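Local structure of agenet domain-containing protein (Arabidopsis thaliana, 6IE4) at residues P11-P16 against R144-G149; K90-V95 against L140-E145; K121-F126 against K130-F135. The protein binds methylated histone H3 tails through tandem Agenet domains, and so probably acts as a reader of chromatin marks. One frame throughout, in Å; residues are numbered along the deposited sequence.

Contact 1 of 3, residues P11-P16 against R144-G149; sequences PSYLKP and REWVDG
The hydroxyl of Tyr13 marks the polar side of this contact with Trp146. Tyr13 OH makes a weak hydrogen bond to the backbone O of Leu78, while Trp146 NE1 lies 3.8 Å from that same Tyr13 OH without bonding to it. What joins the two residues is an edge-to-face aromatic pair: the six-membered ring of the indole turns its edge to the face of the phenol, with the planes at 70° and the centroids of the Tyr13 and Trp146 rings 5.5 Å apart. The nearest carbons are Tyr13 CE1 and Trp146 CZ2, at 4.0 Å. On the opposite face of the phenol sits Leu14, whose CG is 3.9 Å above the plane of the Tyr13 ring and over its centre. The indole leaves its strand with CG anti to the backbone N (chi1 160°), which carries it across to the tyrosine; Gly149 C covers part of one indole face, and Trp151 and Pro80 also touch Trp146. The contact is small and lies at the surface. It ties the loop before strand 19-22 to a C-terminal beta hairpin, strands 146-147 and 150-151, whose Asp148-Gly149 corner has the backbone angles of a type I' turn.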
loop_
_atom_site.group_PDB
_atom_site.type_symbol
_atom_site.label_atom_id
_atom_site.label_comp_id
_atom_site.label_asym_id
_atom_site.label_seq_id
_atom_site.Cartn_x
_atom_site.Cartn_y
_atom_site.Cartn_z
ATOM N N PRO A 11 5.171 14.875 -13.969
ATOM C CA PRO A 11 5.069 13.439 -14.273
ATOM C C PRO A 11 3.688 13.045 -14.782
ATOM O O PRO A 11 2.672 13.632 -14.412
ATOM C CB PRO A 11 5.387 12.769 -12.934
ATOM C CG PRO A 11 6.267 13.762 -12.223
ATOM C CD PRO A 11 5.783 15.125 -12.647
ATOM N N SER A 12 3.676 12.078 -15.699
ATOM C CA SER A 12 2.433 11.618 -16.305
ATOM C C SER A 12 1.397 11.193 -15.267
ATOM O O SER A 12 0.218 11.542 -15.385
ATOM C CB SER A 12 2.718 10.463 -17.266
ATOM O OG SER A 12 1.523 9.748 -17.539
ATOM N N TYR A 13 1.809 10.446 -14.236
ATOM C CA TYR A 13 0.831 9.711 -13.436
ATOM C C TYR A 13 0.118 10.587 -12.411
ATOM O O TYR A 13 -0.968 10.212 -11.948
ATOM C CB TYR A 13 1.494 8.517 -12.716
ATOM C CG TYR A 13 2.536 8.845 -11.646
ATOM C CD1 TYR A 13 3.811 9.308 -11.984
ATOM C CD2 TYR A 13 2.242 8.679 -10.293
ATOM C CE1 TYR A 13 4.763 9.607 -10.988
ATOM C CE2 TYR A 13 3.178 8.977 -9.302
ATOM C CZ TYR A 13 4.435 9.437 -9.648
ATOM O OH TYR A 13 5.359 9.734 -8.654
ATOM N N LEU A 14 0.694 11.736 -12.059
ATOM C CA LEU A 14 0.089 12.725 -11.172
ATOM C C LEU A 14 -1.031 13.552 -11.792
ATOM O O LEU A 14 -1.478 14.489 -11.129
ATOM C CB LEU A 14 1.178 13.654 -10.655
ATOM C CG LEU A 14 2.205 12.846 -9.898
ATOM C CD1 LEU A 14 3.460 13.657 -9.657
ATOM C CD2 LEU A 14 1.540 12.492 -8.594
ATOM N N LYS A 15 -1.512 13.272 -12.994
ATOM C CA LYS A 15 -2.598 14.094 -13.515
ATOM C C LYS A 15 -3.832 13.945 -12.622
ATOM O O LYS A 15 -4.111 12.846 -12.122
ATOM C CB LYS A 15 -2.931 13.728 -14.965
ATOM C CG LYS A 15 -2.335 14.695 -16.004
ATOM C CD LYS A 15 -1.103 14.102 -16.701
ATOM C CE LYS A 15 -0.123 15.171 -17.208
ATOM N NZ LYS A 15 1.245 14.600 -17.468
ATOM N N PRO A 16 -4.567 15.028 -12.358
ATOM C CA PRO A 16 -5.772 14.902 -11.531
ATOM C C PRO A 16 -6.705 13.841 -12.096
ATOM O O PRO A 16 -6.896 13.734 -13.310
ATOM C CB PRO A 16 -6.398 16.299 -11.599
ATOM C CG PRO A 16 -5.283 17.203 -11.932
ATOM C CD PRO A 16 -4.331 16.419 -12.784
ATOM N N ARG A 144 7.164 -4.389 -4.886
ATOM C CA ARG A 144 7.956 -3.674 -5.868
ATOM C C ARG A 144 8.324 -2.318 -5.293
ATOM O O ARG A 144 7.660 -1.804 -4.389
ATOM C CB ARG A 144 7.193 -3.461 -7.189
ATOM C CG ARG A 144 6.360 -4.622 -7.685
ATOM C CD ARG A 144 7.166 -5.698 -8.371
ATOM N NE ARG A 144 8.068 -5.168 -9.389
ATOM C CZ ARG A 144 7.758 -5.065 -10.678
ATOM N NH1 ARG A 144 8.656 -4.609 -11.545
ATOM N NH2 ARG A 144 6.551 -5.410 -11.098
ATOM N N GLU A 145 9.418 -1.765 -5.793
ATOM C CA GLU A 145 9.788 -0.402 -5.471
ATOM C C GLU A 145 9.675 0.426 -6.734
ATOM O O GLU A 145 9.745 -0.089 -7.852
ATOM C CB GLU A 145 11.205 -0.311 -4.893
ATOM C CG GLU A 145 11.314 -0.693 -3.417
ATOM C CD GLU A 145 10.644 0.321 -2.515
ATOM O OE1 GLU A 145 10.873 1.544 -2.691
ATOM O OE2 GLU A 145 9.870 -0.104 -1.638
ATOM N N TRP A 146 9.503 1.725 -6.550
ATOM C CA TRP A 146 9.237 2.628 -7.664
ATOM C C TRP A 146 10.299 3.707 -7.510
ATOM O O TRP A 146 10.147 4.625 -6.696
ATOM C CB TRP A 146 7.828 3.175 -7.620
ATOM C CG TRP A 146 7.659 4.425 -8.410
ATOM C CD1 TRP A 146 7.766 5.716 -7.958
ATOM C CD2 TRP A 146 7.363 4.512 -9.804
ATOM N NE1 TRP A 146 7.552 6.599 -8.992
ATOM C CE2 TRP A 146 7.295 5.884 -10.134
ATOM C CE3 TRP A 146 7.142 3.564 -10.808
ATOM C CZ2 TRP A 146 7.010 6.322 -11.413
ATOM C CZ3 TRP A 146 6.857 4.002 -12.076
ATOM C CH2 TRP A 146 6.794 5.366 -12.371
ATOM N N VAL A 147 11.406 3.538 -8.230
ATOM C CA VAL A 147 12.530 4.459 -8.180
ATOM C C VAL A 147 12.771 5.050 -9.562
ATOM O O VAL A 147 12.690 4.351 -10.579
ATOM C CB VAL A 147 13.789 3.765 -7.625
ATOM C CG1 VAL A 147 13.461 3.103 -6.273
ATOM C CG2 VAL A 147 14.274 2.729 -8.597
ATOM N N ASP A 148 13.062 6.352 -9.578
ATOM C CA ASP A 148 13.540 7.072 -10.755
ATOM C C ASP A 148 12.638 6.831 -11.969
ATOM O O ASP A 148 13.090 6.894 -13.112
ATOM C CB ASP A 148 14.984 6.657 -11.067
ATOM C CG ASP A 148 15.994 7.130 -10.006
ATOM O OD1 ASP A 148 15.682 8.090 -9.257
ATOM O OD2 ASP A 148 17.088 6.505 -9.899
ATOM N N GLY A 149 11.353 6.537 -11.732
ATOM C CA GLY A 149 10.383 6.391 -12.797
ATOM C C GLY A 149 10.114 4.977 -13.265
ATOM O O GLY A 149 9.253 4.786 -14.137
#

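Contact 2 of 3, residues K90-V95 against L140-E145; sequences KKKKIV and LRFHRE
Phe142 points its ring into the bend of the 90-95 loop, where Ile94 and Lys92 meet its outer end. The buried, closely surrounded part is the Ile94 side. Ile94 CG1 stands beside its backbone N (chi1 -58°), and this swings it to 4.0 Å from Phe142 CE1; at the tip of the same chain, Ile94 CD1 lies 4.3 Å from Leu140 CD1. Val113 and Phe122 also pack against Ile94. Strand 140-142 pairs with strand 99-104, so the loop that leads into the second SH3-like barrel is lapped over a closing strand of that barrel, with Ile94 turned in toward Leu140 and Phe142. An alanine in place of Phe142 would probably leave a gap beside Ile94 and take away the surface along which the Lys92 chain lies.

On the solvent side the exposed Lys92 chain touches the ring just as closely. Its methylenes run past the ring end, Lys92 CG 3.9 Å from Phe142 CZ and Lys92 CE 3.7 Å from Phe142 CE1, before a bend at chi4 takes the amine to a salt bridge with Glu98. Farther along, His143 NE2 donates in its ring plane to the anti lone pair of Glu145 OE2 at 2.7 Å (144° at the hydrogen). His143 ND1 is bonded to Asp101, and acids at both nitrogens would be likely to stabilise a charged imidazole.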
loop_
_atom_site.group_PDB
_atom_site.type_symbol
_atom_site.label_atom_id
_atom_site.label_comp_id
_atom_site.label_asym_id
_atom_site.label_seq_id
_atom_site.Cartn_x
_atom_site.Cartn_y
_atom_site.Cartn_z
ATOM N N LYS A 90 1.802 -13.811 -11.979
ATOM C CA LYS A 90 0.639 -13.833 -11.099
ATOM C C LYS A 90 0.432 -15.181 -10.428
ATOM O O LYS A 90 -0.368 -15.273 -9.495
ATOM C CB LYS A 90 -0.598 -13.499 -11.949
ATOM C CG LYS A 90 -1.961 -13.333 -11.305
ATOM C CD LYS A 90 -2.251 -11.894 -10.926
ATOM C CE LYS A 90 -3.602 -11.771 -10.184
ATOM N NZ LYS A 90 -3.795 -10.552 -9.292
ATOM N N LYS A 91 1.187 -16.208 -10.817
ATOM C CA LYS A 91 0.986 -17.544 -10.277
ATOM C C LYS A 91 2.279 -18.238 -9.877
ATOM O O LYS A 91 2.239 -19.428 -9.534
ATOM C CB LYS A 91 0.294 -18.408 -11.342
ATOM C CG LYS A 91 -1.005 -17.879 -11.952
ATOM C CD LYS A 91 -2.237 -18.595 -11.401
ATOM C CE LYS A 91 -3.156 -18.979 -12.576
ATOM N NZ LYS A 91 -4.330 -19.835 -12.196
ATOM N N LYS A 92 3.400 -17.525 -9.807
ATOM C CA LYS A 92 4.599 -18.196 -9.336
ATOM C C LYS A 92 4.505 -18.437 -7.831
ATOM O O LYS A 92 3.637 -17.907 -7.139
ATOM C CB LYS A 92 5.855 -17.398 -9.717
ATOM C CG LYS A 92 6.463 -16.522 -8.618
ATOM C CD LYS A 92 7.675 -15.685 -9.118
ATOM C CE LYS A 92 8.070 -14.565 -8.103
ATOM N NZ LYS A 92 9.328 -14.814 -7.297
ATOM N N LYS A 93 5.380 -19.299 -7.339
ATOM C CA LYS A 93 5.342 -19.703 -5.944
ATOM C C LYS A 93 5.867 -18.580 -5.062
ATOM O O LYS A 93 6.695 -17.768 -5.486
ATOM C CB LYS A 93 6.172 -20.973 -5.745
ATOM C CG LYS A 93 5.740 -21.835 -4.579
ATOM C CD LYS A 93 6.915 -22.261 -3.695
ATOM C CE LYS A 93 6.425 -22.739 -2.318
ATOM N NZ LYS A 93 7.507 -22.633 -1.277
ATOM N N ILE A 94 5.368 -18.528 -3.828
ATOM C CA ILE A 94 5.881 -17.621 -2.805
ATOM C C ILE A 94 6.709 -18.433 -1.821
ATOM O O ILE A 94 6.290 -19.514 -1.398
ATOM C CB ILE A 94 4.742 -16.861 -2.112
ATOM C CG1 ILE A 94 3.973 -16.097 -3.176
ATOM C CG2 ILE A 94 5.279 -15.938 -1.038
ATOM C CD1 ILE A 94 3.247 -14.920 -2.657
ATOM N N VAL A 95 7.900 -17.935 -1.496
ATOM C CA VAL A 95 8.908 -18.694 -0.769
ATOM C C VAL A 95 9.330 -17.943 0.488
ATOM O O VAL A 95 9.187 -16.725 0.593
ATOM C CB VAL A 95 10.122 -18.984 -1.674
ATOM C CG1 VAL A 95 9.636 -19.520 -2.988
ATOM C CG2 VAL A 95 10.941 -17.708 -1.902
ATOM N N LEU A 140 -1.713 -11.327 -0.535
ATOM C CA LEU A 140 -0.366 -10.844 -0.745
ATOM C C LEU A 140 -0.160 -10.392 -2.171
ATOM O O LEU A 140 -0.822 -10.845 -3.105
ATOM C CB LEU A 140 0.684 -11.910 -0.422
ATOM C CG LEU A 140 0.510 -12.594 0.925
ATOM C CD1 LEU A 140 1.657 -13.515 1.137
ATOM C CD2 LEU A 140 0.442 -11.559 2.021
ATOM N N ARG A 141 0.816 -9.517 -2.315
ATOM C CA ARG A 141 1.334 -9.182 -3.614
ATOM C C ARG A 141 2.846 -9.115 -3.486
ATOM O O ARG A 141 3.386 -9.006 -2.382
ATOM C CB ARG A 141 0.742 -7.855 -4.104
ATOM C CG ARG A 141 1.356 -6.607 -3.489
ATOM C CD ARG A 141 0.522 -5.372 -3.795
ATOM N NE ARG A 141 1.069 -4.172 -3.175
ATOM C CZ ARG A 141 0.763 -2.948 -3.577
ATOM N NH1 ARG A 141 -0.162 -2.794 -4.519
ATOM N NH2 ARG A 141 1.302 -1.884 -2.989
ATOM N N PHE A 142 3.529 -9.165 -4.621
ATOM C CA PHE A 142 4.980 -9.074 -4.615
ATOM C C PHE A 142 5.351 -7.618 -4.372
ATOM O O PHE A 142 4.745 -6.703 -4.942
ATOM C CB PHE A 142 5.555 -9.593 -5.942
ATOM C CG PHE A 142 5.196 -11.042 -6.238
ATOM C CD1 PHE A 142 5.790 -12.081 -5.520
ATOM C CD2 PHE A 142 4.203 -11.362 -7.157
ATOM C CE1 PHE A 142 5.449 -13.422 -5.759
ATOM C CE2 PHE A 142 3.844 -12.693 -7.395
ATOM C CZ PHE A 142 4.471 -13.726 -6.693
ATOM N N HIS A 143 6.292 -7.396 -3.468
ATOM C CA HIS A 143 6.705 -6.038 -3.176
ATOM C C HIS A 143 7.574 -5.510 -4.310
ATOM O O HIS A 143 8.601 -6.106 -4.649
ATOM C CB HIS A 143 7.469 -5.963 -1.865
ATOM C CG HIS A 143 7.923 -4.577 -1.539
ATOM N ND1 HIS A 143 7.175 -3.703 -0.780
ATOM C CD2 HIS A 143 9.028 -3.894 -1.920
ATOM C CE1 HIS A 143 7.820 -2.556 -0.670
ATOM N NE2 HIS A 143 8.946 -2.645 -1.356
ATOM N N ARG A 144 7.164 -4.389 -4.886
ATOM C CA ARG A 144 7.956 -3.674 -5.868
ATOM C C ARG A 144 8.324 -2.318 -5.293
ATOM O O ARG A 144 7.660 -1.804 -4.389
ATOM C CB ARG A 144 7.193 -3.461 -7.189
ATOM C CG ARG A 144 6.360 -4.622 -7.685
ATOM C CD ARG A 144 7.166 -5.698 -8.371
ATOM N NE ARG A 144 8.068 -5.168 -9.389
ATOM C CZ ARG A 144 7.758 -5.065 -10.678
ATOM N NH1 ARG A 144 8.656 -4.609 -11.545
ATOM N NH2 ARG A 144 6.551 -5.410 -11.098
ATOM N N GLU A 145 9.418 -1.765 -5.793
ATOM C CA GLU A 145 9.788 -0.402 -5.471
ATOM C C GLU A 145 9.675 0.426 -6.734
ATOM O O GLU A 145 9.745 -0.089 -7.852
ATOM C CB GLU A 145 11.205 -0.311 -4.893
ATOM C CG GLU A 145 11.314 -0.693 -3.417
ATOM C CD GLU A 145 10.644 0.321 -2.515
ATOM O OE1 GLU A 145 10.873 1.544 -2.691
ATOM O OE2 GLU A 145 9.870 -0.104 -1.638
#

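Contact 3 of 3, residues K121-F126 against K130-F135; sequences KFSVFF and KEQIRF
Strands 121-126 and 131-135 run antiparallel at 159°, with Phe122-Phe135, Val124-Ile133 and Phe126-Glu131 as hydrogen-bonded pairs, and the hairpin begins its return with a G1 beta bulge at Lys130 and Glu131. Of the backbone bonds, Phe126 N to Glu131 O is the straightest, 2.8 Å and 173° at the hydrogen. On the sheet face bearing Ser123 and Phe125, Gln132 bends at chi2 (82°) to lay its amide back over strand 121-126. Gln132 NE2 donates nearly in the amide plane to Ser123 OG at 2.6 Å and also bonds Thr114, while Gln132 OE1 comes to 3.7 Å from Phe125 CB. The other face is mostly apolar, with Glu131 at its rim, hydrogen-bonded through OE1 to Ser129. Phe135 CE2 meets the edge of the Phe126 ring, 3.8 Å from Phe126 CZ; Val124 CG2 sits at the edge of the Phe135 ring, 3.8 Å from Phe135 CD2; and Ile133 CD1 lies 4.1 Å from Phe126 CE1. Phe126 also packs on a modified side chain of the bound peptide. The chemistry thus differs by face: a Gln132-Ser123 hydrogen bond beside the Phe125 ring on one; on the other packed rings, with Phe126 and the nearby Glu131 carboxylate consistent with receiving a methylated lysine.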
loop_
_atom_site.group_PDB
_atom_site.type_symbol
_atom_site.label_atom_id
_atom_site.label_comp_id
_atom_site.label_asym_id
_atom_site.label_seq_id
_atom_site.Cartn_x
_atom_site.Cartn_y
_atom_site.Cartn_z
ATOM N N LYS A 121 -1.321 -20.968 2.761
ATOM C CA LYS A 121 -1.215 -19.818 3.645
ATOM C C LYS A 121 0.244 -19.514 3.961
ATOM O O LYS A 121 1.128 -20.368 3.843
ATOM C CB LYS A 121 -2.007 -20.050 4.942
ATOM C CG LYS A 121 -3.516 -20.226 4.708
ATOM C CD LYS A 121 -4.321 -20.176 6.007
ATOM C CE LYS A 121 -5.834 -20.121 5.746
ATOM N NZ LYS A 121 -6.382 -21.281 4.973
ATOM N N PHE A 122 0.485 -18.268 4.348
ATOM C CA PHE A 122 1.820 -17.791 4.644
ATOM C C PHE A 122 1.773 -17.037 5.955
ATOM O O PHE A 122 0.722 -16.535 6.368
ATOM C CB PHE A 122 2.348 -16.877 3.521
ATOM C CG PHE A 122 2.180 -17.466 2.149
ATOM C CD1 PHE A 122 0.990 -17.324 1.466
ATOM C CD2 PHE A 122 3.194 -18.206 1.570
ATOM C CE1 PHE A 122 0.825 -17.888 0.225
ATOM C CE2 PHE A 122 3.033 -18.762 0.334
ATOM C CZ PHE A 122 1.843 -18.608 -0.339
ATOM N N SER A 123 2.935 -16.919 6.577
ATOM C CA SER A 123 3.074 -16.156 7.804
ATOM C C SER A 123 4.169 -15.137 7.565
ATOM O O SER A 123 5.253 -15.485 7.088
ATOM C CB SER A 123 3.416 -17.071 9.014
ATOM O OG SER A 123 3.664 -16.330 10.198
ATOM N N VAL A 124 3.904 -13.891 7.953
ATOM C CA VAL A 124 4.580 -12.729 7.393
ATOM C C VAL A 124 5.066 -11.862 8.546
ATOM O O VAL A 124 4.276 -11.509 9.425
ATOM C CB VAL A 124 3.642 -11.913 6.477
ATOM C CG1 VAL A 124 4.337 -10.638 6.006
ATOM C CG2 VAL A 124 3.153 -12.735 5.286
ATOM N N PHE A 125 6.361 -11.543 8.562
ATOM C CA PHE A 125 6.964 -10.734 9.620
ATOM C C PHE A 125 7.075 -9.270 9.208
ATOM O O PHE A 125 7.687 -8.958 8.187
ATOM C CB PHE A 125 8.343 -11.257 10.019
ATOM C CG PHE A 125 9.031 -10.377 11.018
ATOM C CD1 PHE A 125 8.519 -10.262 12.304
ATOM C CD2 PHE A 125 10.190 -9.684 10.690
ATOM C CE1 PHE A 125 9.117 -9.458 13.236
ATOM C CE2 PHE A 125 10.807 -8.879 11.625
ATOM C CZ PHE A 125 10.260 -8.770 12.904
ATOM N N PHE A 126 6.485 -8.380 10.006
ATOM C CA PHE A 126 6.569 -6.935 9.813
ATOM C C PHE A 126 7.555 -6.305 10.798
ATOM O O PHE A 126 7.356 -6.378 12.014
ATOM C CB PHE A 126 5.181 -6.300 9.952
ATOM C CG PHE A 126 4.157 -6.889 9.019
ATOM C CD1 PHE A 126 3.467 -8.045 9.363
ATOM C CD2 PHE A 126 3.924 -6.329 7.784
ATOM C CE1 PHE A 126 2.550 -8.602 8.500
ATOM C CE2 PHE A 126 3.011 -6.886 6.908
ATOM C CZ PHE A 126 2.322 -8.015 7.259
ATOM N N LYS A 130 6.902 -5.124 14.636
ATOM C CA LYS A 130 7.218 -6.370 15.341
ATOM C C LYS A 130 6.065 -7.373 15.226
ATOM O O LYS A 130 5.853 -8.210 16.099
ATOM C CB LYS A 130 7.575 -6.104 16.813
ATOM C CG LYS A 130 9.019 -5.604 17.119
ATOM C CD LYS A 130 9.298 -4.141 16.642
ATOM C CE LYS A 130 10.699 -3.620 17.111
ATOM N NZ LYS A 130 11.334 -2.545 16.239
ATOM N N GLU A 131 5.303 -7.301 14.146
ATOM C CA GLU A 131 4.110 -8.119 13.987
ATOM C C GLU A 131 4.370 -9.366 13.139
ATOM O O GLU A 131 5.211 -9.385 12.228
ATOM C CB GLU A 131 3.002 -7.291 13.342
ATOM C CG GLU A 131 2.029 -6.683 14.304
ATOM C CD GLU A 131 1.121 -5.654 13.646
ATOM O OE1 GLU A 131 1.547 -4.973 12.692
ATOM O OE2 GLU A 131 -0.063 -5.601 14.021
ATOM N N GLN A 132 3.554 -10.389 13.388
ATOM C CA GLN A 132 3.721 -11.686 12.742
ATOM C C GLN A 132 2.313 -12.189 12.514
ATOM O O GLN A 132 1.652 -12.589 13.477
ATOM C CB GLN A 132 4.516 -12.646 13.623
ATOM C CG GLN A 132 4.703 -14.069 13.078
ATOM C CD GLN A 132 5.838 -14.171 12.079
ATOM O OE1 GLN A 132 6.955 -13.719 12.350
ATOM N NE2 GLN A 132 5.556 -14.745 10.910
ATOM N N ILE A 133 1.872 -12.175 11.254
ATOM C CA ILE A 133 0.478 -12.379 10.873
ATOM C C ILE A 133 0.408 -13.355 9.704
ATOM O O ILE A 133 1.254 -13.316 8.804
ATOM C CB ILE A 133 -0.190 -11.037 10.514
ATOM C CG1 ILE A 133 0.119 -9.997 11.604
ATOM C CG2 ILE A 133 -1.706 -11.222 10.249
ATOM C CD1 ILE A 133 -0.442 -8.630 11.340
ATOM N N ARG A 134 -0.550 -14.287 9.776
ATOM C CA ARG A 134 -0.885 -15.214 8.691
ATOM C C ARG A 134 -1.770 -14.583 7.621
ATOM O O ARG A 134 -2.622 -13.742 7.923
ATOM C CB ARG A 134 -1.570 -16.454 9.252
ATOM C CG ARG A 134 -0.580 -17.464 9.783
ATOM C CD ARG A 134 -1.264 -18.601 10.513
ATOM N NE ARG A 134 -0.330 -19.466 11.228
ATOM C CZ ARG A 134 -0.634 -20.700 11.615
ATOM N NH1 ARG A 134 0.256 -21.434 12.278
ATOM N NH2 ARG A 134 -1.854 -21.178 11.367
ATOM N N PHE A 135 -1.531 -14.961 6.358
ATOM C CA PHE A 135 -2.356 -14.510 5.244
ATOM C C PHE A 135 -2.534 -15.617 4.217
ATOM O O PHE A 135 -1.683 -16.497 4.062
ATOM C CB PHE A 135 -1.755 -13.285 4.528
ATOM C CG PHE A 135 -1.616 -12.079 5.400
ATOM C CD1 PHE A 135 -2.675 -11.195 5.561
ATOM C CD2 PHE A 135 -0.437 -11.838 6.079
ATOM C CE1 PHE A 135 -2.556 -10.092 6.370
ATOM C CE2 PHE A 135 -0.309 -10.734 6.895
ATOM C CZ PHE A 135 -1.364 -9.851 7.031
#

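Contacts 2 and 3 belong to the same barrel: their centres are 15 Å apart and they share packing, Ile94 CB lying 3.5 Å from Phe122 CE2 and Leu140 CD2 3.8 Å from Phe135 CB. The lead-in loop and strand 140-142 therefore back the hairpin of contact 3, where Phe126 packs on a modified side chain of the bound peptide. Contact 1 is far from contact 3, about 29 Å between centres and about 13 Å between nearest atoms, on opposite sides of the chain's centre. Contacts 1 and 2 share Arg144 and Glu145, which join strand 140-142 to the terminal hairpin; their centres are about 21 Å apart.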